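Local coordinates for NEQ263 (Nanoarchaeum equitans Kin4-M, PDB 5BN3), which probably binds ATP as the B-type subunit NeqB, which joins NeqA in the catalytic core of an archaeal ATP synthase, at residues K155-V164 with N184-A192; P196-R204 with Y231-S239. All blocks are in the same frame, centred on the assembly; numbering follows the deposited sequence.

Contact 1: K155-V164 with N184-A192; sequences KTIIFAAIGV and NSAIFISKA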
loop_
_atom_site.group_PDB
_atom_site.type_symbol
_atom_site.label_atom_id
_atom_site.label_comp_id
_atom_site.label_asym_id
_atom_site.label_seq_id
_atom_site.Cartn_x
_atom_site.Cartn_y
_atom_site.Cartn_z
ATOM N N LYS B 155 17.569 42.183 14.321
ATOM C CA LYS B 155 16.556 42.001 13.288
ATOM C C LYS B 155 15.134 41.912 13.838
ATOM O O LYS B 155 14.923 41.545 14.994
ATOM C CB LYS B 155 16.868 40.739 12.473
ATOM C CG LYS B 155 18.296 40.658 11.950
ATOM C CD LYS B 155 18.539 39.344 11.221
ATOM C CE LYS B 155 19.967 39.236 10.719
ATOM N NZ LYS B 155 20.953 39.248 11.830
ATOM N N THR B 156 14.162 42.250 12.996
ATOM C CA THR B 156 12.761 42.015 13.319
ATOM C C THR B 156 12.475 40.520 13.204
ATOM O O THR B 156 12.844 39.885 12.213
ATOM C CB THR B 156 11.829 42.777 12.356
ATOM O OG1 THR B 156 12.098 44.183 12.434
ATOM C CG2 THR B 156 10.375 42.527 12.711
ATOM N N ILE B 157 11.834 39.952 14.220
ATOM C CA ILE B 157 11.420 38.554 14.166
ATOM C C ILE B 157 9.932 38.471 13.854
ATOM O O ILE B 157 9.118 39.109 14.516
ATOM C CB ILE B 157 11.691 37.832 15.499
ATOM C CG1 ILE B 157 13.192 37.812 15.795
ATOM C CG2 ILE B 157 11.159 36.408 15.459
ATOM C CD1 ILE B 157 13.542 37.193 17.130
ATOM N N ILE B 158 9.576 37.693 12.839
ATOM C CA ILE B 158 8.169 37.427 12.561
ATOM C C ILE B 158 7.870 35.955 12.820
ATOM O O ILE B 158 8.503 35.068 12.243
ATOM C CB ILE B 158 7.781 37.822 11.125
ATOM C CG1 ILE B 158 8.025 39.319 10.918
ATOM C CG2 ILE B 158 6.323 37.484 10.850
ATOM C CD1 ILE B 158 7.679 39.817 9.533
ATOM N N PHE B 159 6.911 35.705 13.705
ATOM C CA PHE B 159 6.550 34.351 14.101
ATOM C C PHE B 159 5.154 34.006 13.602
ATOM O O PHE B 159 4.177 34.661 13.967
ATOM C CB PHE B 159 6.621 34.220 15.625
ATOM C CG PHE B 159 6.145 32.895 16.150
ATOM C CD1 PHE B 159 6.609 31.706 15.609
ATOM C CD2 PHE B 159 5.252 32.840 17.209
ATOM C CE1 PHE B 159 6.175 30.488 16.103
ATOM C CE2 PHE B 159 4.816 31.628 17.709
ATOM C CZ PHE B 159 5.280 30.447 17.153
ATOM N N ALA B 160 5.068 32.985 12.755
ATOM C CA ALA B 160 3.779 32.499 12.279
ATOM C C ALA B 160 3.433 31.180 12.954
ATOM O O ALA B 160 4.074 30.157 12.700
ATOM C CB ALA B 160 3.796 32.329 10.776
ATOM N N ALA B 161 2.420 31.209 13.814
ATOM C CA ALA B 161 1.951 30.003 14.489
ATOM C C ALA B 161 0.740 29.435 13.761
ATOM O O ALA B 161 -0.343 30.023 13.786
ATOM C CB ALA B 161 1.608 30.308 15.932
ATOM N N ILE B 162 0.924 28.286 13.118
ATOM C CA ILE B 162 -0.121 27.698 12.288
ATOM C C ILE B 162 -0.767 26.487 12.961
ATOM O O ILE B 162 -0.258 25.367 12.866
ATOM C CB ILE B 162 0.438 27.275 10.910
ATOM C CG1 ILE B 162 1.299 28.394 10.312
ATOM C CG2 ILE B 162 -0.691 26.897 9.962
ATOM C CD1 ILE B 162 2.071 27.979 9.069
ATOM N N GLY B 163 -1.886 26.719 13.644
ATOM C CA GLY B 163 -2.668 25.645 14.236
ATOM C C GLY B 163 -2.020 24.858 15.363
ATOM O O GLY B 163 -2.440 23.738 15.648
ATOM N N VAL B 164 -1.009 25.435 16.008
ATOM C CA VAL B 164 -0.362 24.778 17.145
ATOM C C VAL B 164 -1.127 25.057 18.445
ATOM O O VAL B 164 -1.802 26.081 18.560
ATOM C CB VAL B 164 1.119 25.209 17.286
ATOM C CG1 VAL B 164 1.914 24.818 16.044
ATOM C CG2 VAL B 164 1.226 26.703 17.534
ATOM N N ASN B 184 10.406 43.978 19.267
ATOM C CA ASN B 184 10.817 43.950 17.868
ATOM C C ASN B 184 10.378 42.652 17.199
ATOM O O ASN B 184 11.135 42.028 16.451
ATOM C CB ASN B 184 12.329 44.151 17.734
ATOM C CG ASN B 184 12.738 44.603 16.343
ATOM O OD1 ASN B 184 11.893 44.965 15.520
ATOM N ND2 ASN B 184 14.038 44.590 16.076
ATOM N N SER B 185 9.139 42.256 17.475
ATOM C CA SER B 185 8.566 41.056 16.884
ATOM C C SER B 185 7.119 41.283 16.468
ATOM O O SER B 185 6.406 42.081 17.078
ATOM C CB SER B 185 8.646 39.887 17.865
ATOM O OG SER B 185 9.991 39.610 18.210
ATOM N N ALA B 186 6.700 40.588 15.417
ATOM C CA ALA B 186 5.300 40.558 15.016
ATOM C C ALA B 186 4.853 39.106 15.031
ATOM O O ALA B 186 5.487 38.254 14.407
ATOM C CB ALA B 186 5.119 41.161 13.638
ATOM N N ILE B 187 3.772 38.820 15.749
ATOM C CA ILE B 187 3.327 37.443 15.933
ATOM C C ILE B 187 1.944 37.201 15.330
ATOM O O ILE B 187 0.992 37.933 15.613
ATOM C CB ILE B 187 3.343 37.057 17.428
ATOM C CG1 ILE B 187 4.769 37.174 17.978
ATOM C CG2 ILE B 187 2.820 35.648 17.630
ATOM C CD1 ILE B 187 4.880 36.945 19.471
ATOM N N PHE B 188 1.843 36.173 14.491
ATOM C CA PHE B 188 0.582 35.831 13.841
ATOM C C PHE B 188 0.159 34.423 14.239
ATOM O O PHE B 188 0.906 33.461 14.049
ATOM C CB PHE B 188 0.716 35.957 12.321
ATOM C CG PHE B 188 1.051 37.349 11.860
ATOM C CD1 PHE B 188 2.370 37.765 11.755
ATOM C CD2 PHE B 188 0.042 38.247 11.542
ATOM C CE1 PHE B 188 2.678 39.051 11.337
ATOM C CE2 PHE B 188 0.342 39.533 11.122
ATOM C CZ PHE B 188 1.662 39.937 11.020
ATOM N N ILE B 189 -1.041 34.310 14.801
ATOM C CA ILE B 189 -1.497 33.054 15.387
ATOM C C ILE B 189 -2.852 32.610 14.846
ATOM O O ILE B 189 -3.832 33.347 14.932
ATOM C CB ILE B 189 -1.607 33.178 16.925
ATOM C CG1 ILE B 189 -0.245 33.528 17.532
ATOM C CG2 ILE B 189 -2.147 31.892 17.534
ATOM C CD1 ILE B 189 -0.309 33.945 18.986
ATOM N N SER B 190 -2.903 31.406 14.283
ATOM C CA SER B 190 -4.180 30.753 14.009
ATOM C C SER B 190 -4.300 29.542 14.927
ATOM O O SER B 190 -3.414 28.684 14.947
ATOM C CB SER B 190 -4.294 30.334 12.542
ATOM O OG SER B 190 -3.196 29.538 12.138
ATOM N N LYS B 191 -5.384 29.481 15.696
ATOM C CA LYS B 191 -5.575 28.399 16.661
ATOM C C LYS B 191 -5.832 27.054 15.985
ATOM O O LYS B 191 -6.244 27.001 14.827
ATOM C CB LYS B 191 -6.713 28.740 17.630
ATOM C CG LYS B 191 -6.481 30.023 18.417
ATOM C CD LYS B 191 -7.628 30.320 19.370
ATOM C CE LYS B 191 -7.436 31.664 20.058
ATOM N NZ LYS B 191 -6.147 31.740 20.795
ATOM N N ALA B 192 -5.588 25.971 16.718
ATOM C CA ALA B 192 -5.726 24.618 16.180
ATOM C C ALA B 192 -7.136 24.302 15.681
ATOM O O ALA B 192 -7.306 23.519 14.744
ATOM C CB ALA B 192 -5.289 23.595 17.215
HETATM O O HOH W 1 -1.371 28.293 16.532
HETATM O O HOH W 2 -4.436 26.541 19.229
#
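Ile157, Phe159 and Ala161 trade backbone hydrogen bonds with Asn184, Ala186, Phe188 and Ser190 along strands 156-162 and 185-190, which run parallel with axes 4.8 Å apart. Ala161 N reaches Phe188 O at 2.7 Å, and Phe188 N points almost straight (178°) at Phe159 O. Beyond Ala161 the pairing bends: Gly163 N still donates to Ser190 O, but at only 138°. The chain turns at Gly163, whose phi is positive, a value that suits glycine, and one water bridges Val164 O and Ala192 N just past it.

Side-chain polar contacts lie toward the ends. Thr156 OG1 donates to Asn184 OD1 at 3.2 Å, tilted from the carbonyl plane; the Asn184 amide gets there because CG stands opposite the backbone N (chi1 -160°). Replacing Asn184 by alanine would remove OD1 and is likely to leave the Thr156 hydroxyl without this acceptor. Ser190 OG pairs with Thr202 of the next helix, and Ser185 OG with Ala181 O.

Apolar contacts line both faces. Ile158 CG2 touches the Phe188 ring at its edge, 4.0 Å from CE1. On the opposite face Phe159 CD2 meets Ile187 CG2 at 3.7 Å, the two side chains slanting past one another, and Ala161 CB packs on Ile189 CG1.

This is the parallel pairing of a beta-alpha-beta unit in the P-loop NTPase domain. Its connecting helix 166-178 covers the Phe159, Ile187 and Ile189 face, with Phe172 stacked on Phe159; helix 196-215 covers Ile158 and Phe188, and strand 220-226 pairs along the other edge of 156-162.

Contact 2: P196-R204 with Y231-S239; sequences PIEKIYTPR and YADALREIS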
loop_
_atom_site.group_PDB
_atom_site.type_symbol
_atom_site.label_atom_id
_atom_site.label_comp_id
_atom_site.label_asym_id
_atom_site.label_seq_id
_atom_site.Cartn_x
_atom_site.Cartn_y
_atom_site.Cartn_z
ATOM N N PRO B 196 -9.917 26.543 8.287
ATOM C CA PRO B 196 -8.727 26.243 7.485
ATOM C C PRO B 196 -8.249 27.442 6.671
ATOM O O PRO B 196 -7.058 27.518 6.374
ATOM C CB PRO B 196 -9.194 25.111 6.558
ATOM C CG PRO B 196 -10.682 25.206 6.544
ATOM C CD PRO B 196 -11.065 25.701 7.907
ATOM N N ILE B 197 -9.149 28.357 6.319
ATOM C CA ILE B 197 -8.756 29.554 5.579
ATOM C C ILE B 197 -7.854 30.473 6.417
ATOM O O ILE B 197 -6.948 31.112 5.882
ATOM C CB ILE B 197 -9.986 30.327 5.020
ATOM C CG1 ILE B 197 -9.556 31.382 4.001
ATOM C CG2 ILE B 197 -10.780 30.983 6.137
ATOM C CD1 ILE B 197 -9.107 30.805 2.685
ATOM N N GLU B 198 -8.082 30.528 7.728
ATOM C CA GLU B 198 -7.228 31.336 8.595
ATOM C C GLU B 198 -5.843 30.706 8.721
ATOM O O GLU B 198 -4.831 31.407 8.794
ATOM C CB GLU B 198 -7.847 31.518 9.986
ATOM C CG GLU B 198 -6.981 32.381 10.904
ATOM C CD GLU B 198 -7.580 32.616 12.277
ATOM O OE1 GLU B 198 -8.767 32.287 12.493
ATOM O OE2 GLU B 198 -6.852 33.142 13.146
ATOM N N LYS B 199 -5.807 29.379 8.743
ATOM C CA LYS B 199 -4.547 28.655 8.871
ATOM C C LYS B 199 -3.631 28.871 7.669
ATOM O O LYS B 199 -2.437 29.107 7.833
ATOM C CB LYS B 199 -4.800 27.158 9.089
ATOM C CG LYS B 199 -5.356 26.806 10.469
ATOM C CD LYS B 199 -5.270 25.303 10.728
ATOM C CE LYS B 199 -5.860 24.923 12.081
ATOM N NZ LYS B 199 -7.344 24.842 12.060
ATOM N N ILE B 200 -4.182 28.794 6.461
ATOM C CA ILE B 200 -3.346 28.939 5.268
ATOM C C ILE B 200 -2.998 30.396 4.966
ATOM O O ILE B 200 -2.048 30.670 4.232
ATOM C CB ILE B 200 -3.952 28.261 4.014
ATOM C CG1 ILE B 200 -5.230 28.973 3.569
ATOM C CG2 ILE B 200 -4.198 26.775 4.267
ATOM C CD1 ILE B 200 -5.546 28.761 2.099
ATOM N N TYR B 201 -3.763 31.327 5.530
ATOM C CA TYR B 201 -3.462 32.751 5.387
ATOM C C TYR B 201 -2.386 33.217 6.368
ATOM O O TYR B 201 -1.718 34.221 6.131
ATOM C CB TYR B 201 -4.731 33.598 5.552
ATOM C CG TYR B 201 -5.558 33.723 4.293
ATOM C CD1 TYR B 201 -5.291 32.936 3.181
ATOM C CD2 TYR B 201 -6.592 34.644 4.208
ATOM C CE1 TYR B 201 -6.040 33.055 2.026
ATOM C CE2 TYR B 201 -7.344 34.771 3.056
ATOM C CZ TYR B 201 -7.064 33.975 1.970
ATOM O OH TYR B 201 -7.811 34.097 0.820
ATOM N N THR B 202 -2.219 32.479 7.463
ATOM C CA THR B 202 -1.239 32.842 8.493
ATOM C C THR B 202 0.180 33.066 7.948
ATOM O O THR B 202 0.763 34.123 8.185
ATOM C CB THR B 202 -1.219 31.824 9.661
ATOM O OG1 THR B 202 -2.527 31.733 10.237
ATOM C CG2 THR B 202 -0.227 32.247 10.724
ATOM N N PRO B 203 0.738 32.086 7.209
ATOM C CA PRO B 203 2.091 32.356 6.714
ATOM C C PRO B 203 2.100 33.413 5.615
ATOM O O PRO B 203 3.128 34.048 5.408
ATOM C CB PRO B 203 2.532 31.003 6.147
ATOM C CG PRO B 203 1.257 30.334 5.755
ATOM C CD PRO B 203 0.266 30.746 6.805
ATOM N N ARG B 204 0.979 33.591 4.921
ATOM C CA ARG B 204 0.905 34.563 3.831
ATOM C C ARG B 204 0.909 36.011 4.321
ATOM O O ARG B 204 1.581 36.864 3.738
ATOM C CB ARG B 204 -0.318 34.288 2.947
ATOM C CG ARG B 204 -0.152 33.083 2.024
ATOM C CD ARG B 204 -1.420 32.786 1.238
ATOM N NE ARG B 204 -1.176 31.839 0.150
ATOM C CZ ARG B 204 -1.239 30.517 0.275
ATOM N NH1 ARG B 204 -1.545 29.973 1.444
ATOM N NH2 ARG B 204 -0.997 29.739 -0.770
ATOM N N TYR B 231 -0.215 23.186 8.403
ATOM C CA TYR B 231 -0.529 23.977 7.218
ATOM C C TYR B 231 -1.007 23.090 6.076
ATOM O O TYR B 231 -2.010 23.384 5.423
ATOM C CB TYR B 231 0.681 24.804 6.767
ATOM C CG TYR B 231 0.442 25.495 5.445
ATOM C CD1 TYR B 231 -0.199 26.722 5.391
ATOM C CD2 TYR B 231 0.834 24.908 4.250
ATOM C CE1 TYR B 231 -0.434 27.351 4.185
ATOM C CE2 TYR B 231 0.600 25.527 3.043
ATOM C CZ TYR B 231 -0.036 26.745 3.016
ATOM O OH TYR B 231 -0.262 27.362 1.809
ATOM N N ALA B 232 -0.274 22.013 5.823
ATOM C CA ALA B 232 -0.655 21.066 4.785
ATOM C C ALA B 232 -2.028 20.458 5.065
ATOM O O ALA B 232 -2.803 20.213 4.141
ATOM C CB ALA B 232 0.392 19.978 4.657
ATOM N N ASP B 233 -2.317 20.215 6.342
ATOM C CA ASP B 233 -3.595 19.642 6.750
ATOM C C ASP B 233 -4.747 20.585 6.410
ATOM O O ASP B 233 -5.801 20.155 5.939
ATOM C CB ASP B 233 -3.583 19.341 8.251
ATOM C CG ASP B 233 -4.879 18.721 8.734
ATOM O OD1 ASP B 233 -5.845 19.473 8.990
ATOM O OD2 ASP B 233 -4.938 17.479 8.868
ATOM N N ALA B 234 -4.538 21.872 6.652
ATOM C CA ALA B 234 -5.541 22.880 6.337
ATOM C C ALA B 234 -5.748 22.994 4.828
ATOM O O ALA B 234 -6.878 23.149 4.360
ATOM C CB ALA B 234 -5.143 24.218 6.923
ATOM N N LEU B 235 -4.656 22.920 4.070
ATOM C CA LEU B 235 -4.732 22.972 2.614
ATOM C C LEU B 235 -5.519 21.787 2.065
ATOM O O LEU B 235 -6.288 21.927 1.113
ATOM C CB LEU B 235 -3.327 23.002 1.999
ATOM C CG LEU B 235 -3.258 23.460 0.541
ATOM C CD1 LEU B 235 -3.569 24.945 0.443
ATOM C CD2 LEU B 235 -1.905 23.151 -0.087
ATOM N N ARG B 236 -5.324 20.621 2.672
ATOM C CA ARG B 236 -6.043 19.416 2.275
ATOM C C ARG B 236 -7.524 19.539 2.604
ATOM O O ARG B 236 -8.381 19.053 1.863
ATOM C CB ARG B 236 -5.448 18.193 2.977
ATOM C CG ARG B 236 -6.196 16.896 2.719
ATOM C CD ARG B 236 -5.462 15.710 3.320
ATOM N NE ARG B 236 -5.311 15.832 4.770
ATOM C CZ ARG B 236 -4.612 14.989 5.524
ATOM N NH1 ARG B 236 -3.994 13.957 4.969
ATOM N NH2 ARG B 236 -4.528 15.183 6.830
ATOM N N GLU B 237 -7.818 20.187 3.725
ATOM C CA GLU B 237 -9.197 20.387 4.141
ATOM C C GLU B 237 -9.949 21.219 3.102
ATOM O O GLU B 237 -11.066 20.881 2.708
ATOM C CB GLU B 237 -9.236 21.060 5.512
ATOM C CG GLU B 237 -10.629 21.194 6.076
ATOM C CD GLU B 237 -10.638 21.639 7.522
ATOM O OE1 GLU B 237 -9.552 21.720 8.141
ATOM O OE2 GLU B 237 -11.737 21.905 8.044
ATOM N N ILE B 238 -9.313 22.297 2.653
ATOM C CA ILE B 238 -9.875 23.165 1.625
ATOM C C ILE B 238 -9.957 22.453 0.279
ATOM O O ILE B 238 -10.966 22.548 -0.421
ATOM C CB ILE B 238 -9.038 24.452 1.482
ATOM C CG1 ILE B 238 -9.024 25.208 2.811
ATOM C CG2 ILE B 238 -9.582 25.332 0.367
ATOM C CD1 ILE B 238 -8.170 26.447 2.808
ATOM N N SER B 239 -8.894 21.740 -0.077
ATOM C CA SER B 239 -8.860 20.987 -1.326
ATOM C C SER B 239 -9.981 19.958 -1.410
ATOM O O SER B 239 -10.493 19.692 -2.491
ATOM C CB SER B 239 -7.509 20.290 -1.491
ATOM O OG SER B 239 -7.516 19.450 -2.629
HETATM O O HOH W 3 -8.516 23.641 9.997
#
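Ile200 drops as a knob into the hole formed by Tyr231, Ala234, Leu235 and Ile238, where segments 196-204 and 231-239 of two helices cross at -131°, their axes 8.6 Å apart. Its CG1 sits between the backbone N and the carbonyl carbon (chi1 67°), which sends CD1 end-on to Ile238 CD1 at 3.6 Å and leaves CG2 against Ala234 CB. The small Ala234 also lets Lys199 CB come within 3.7 Å of its CB.

Tyr231 swings its ring out with CG opposite the backbone N, across the Ile200 side chain at about a right angle. Tyr231 CE1 lies 3.6 Å from Ile200 CB, and Pro203 CG packs against that CE1 as well. At the ring's edge Arg204 NH1 donates to Tyr231 OH at 2.9 Å, the guanidinium and ring planes 30° apart. NH1 also donates to Ile200 O, from above that carbonyl's plane, and Asp258 takes both Arg204 NH2 and the Tyr231 hydroxyl; the two side chains are thus fixed together by a shared carboxylate.

At the start of helix 196-215, Pro196 CG lies 3.7 Å from Glu237 CD, with the proline ring across the extended glutamate. A water joins Lys199 NZ to Glu237 OE1; the lysine ammonium also bonds Ser194 O and Ala192 O, while Glu237 OE2 forms a salt bridge with Arg351 of the neighbouring alpha-type chain.

Two helices thus pack together beside the core sheet of the nucleotide-binding domain: helix 255-263 touches Pro203, Tyr231 and Leu235, Ile162 of strand 156-162 meets Pro203 and Tyr231, and the alpha-type chain borders the Pro196 and Glu237 end.

In the fold
Both segments of contact 1 precede those of contact 2 in the chain, and the two centres lie about 15 Å apart within the nucleotide-binding domain. Strand 185-190 leads directly into helix 196-215, so the second strand of contact 1 feeds the first helix of contact 2; strand 220-226, paired with 156-162, then leads to helix 228-241. The contacts touch where the end of strand 185-190 and the loop after it meet the first turns of helix 196-215. Contact 1 is one parallel strand pair of the core sheet, and contact 2 joins two helices next to it, carrying the packing from the sheet out to the interface with the alpha-type chain.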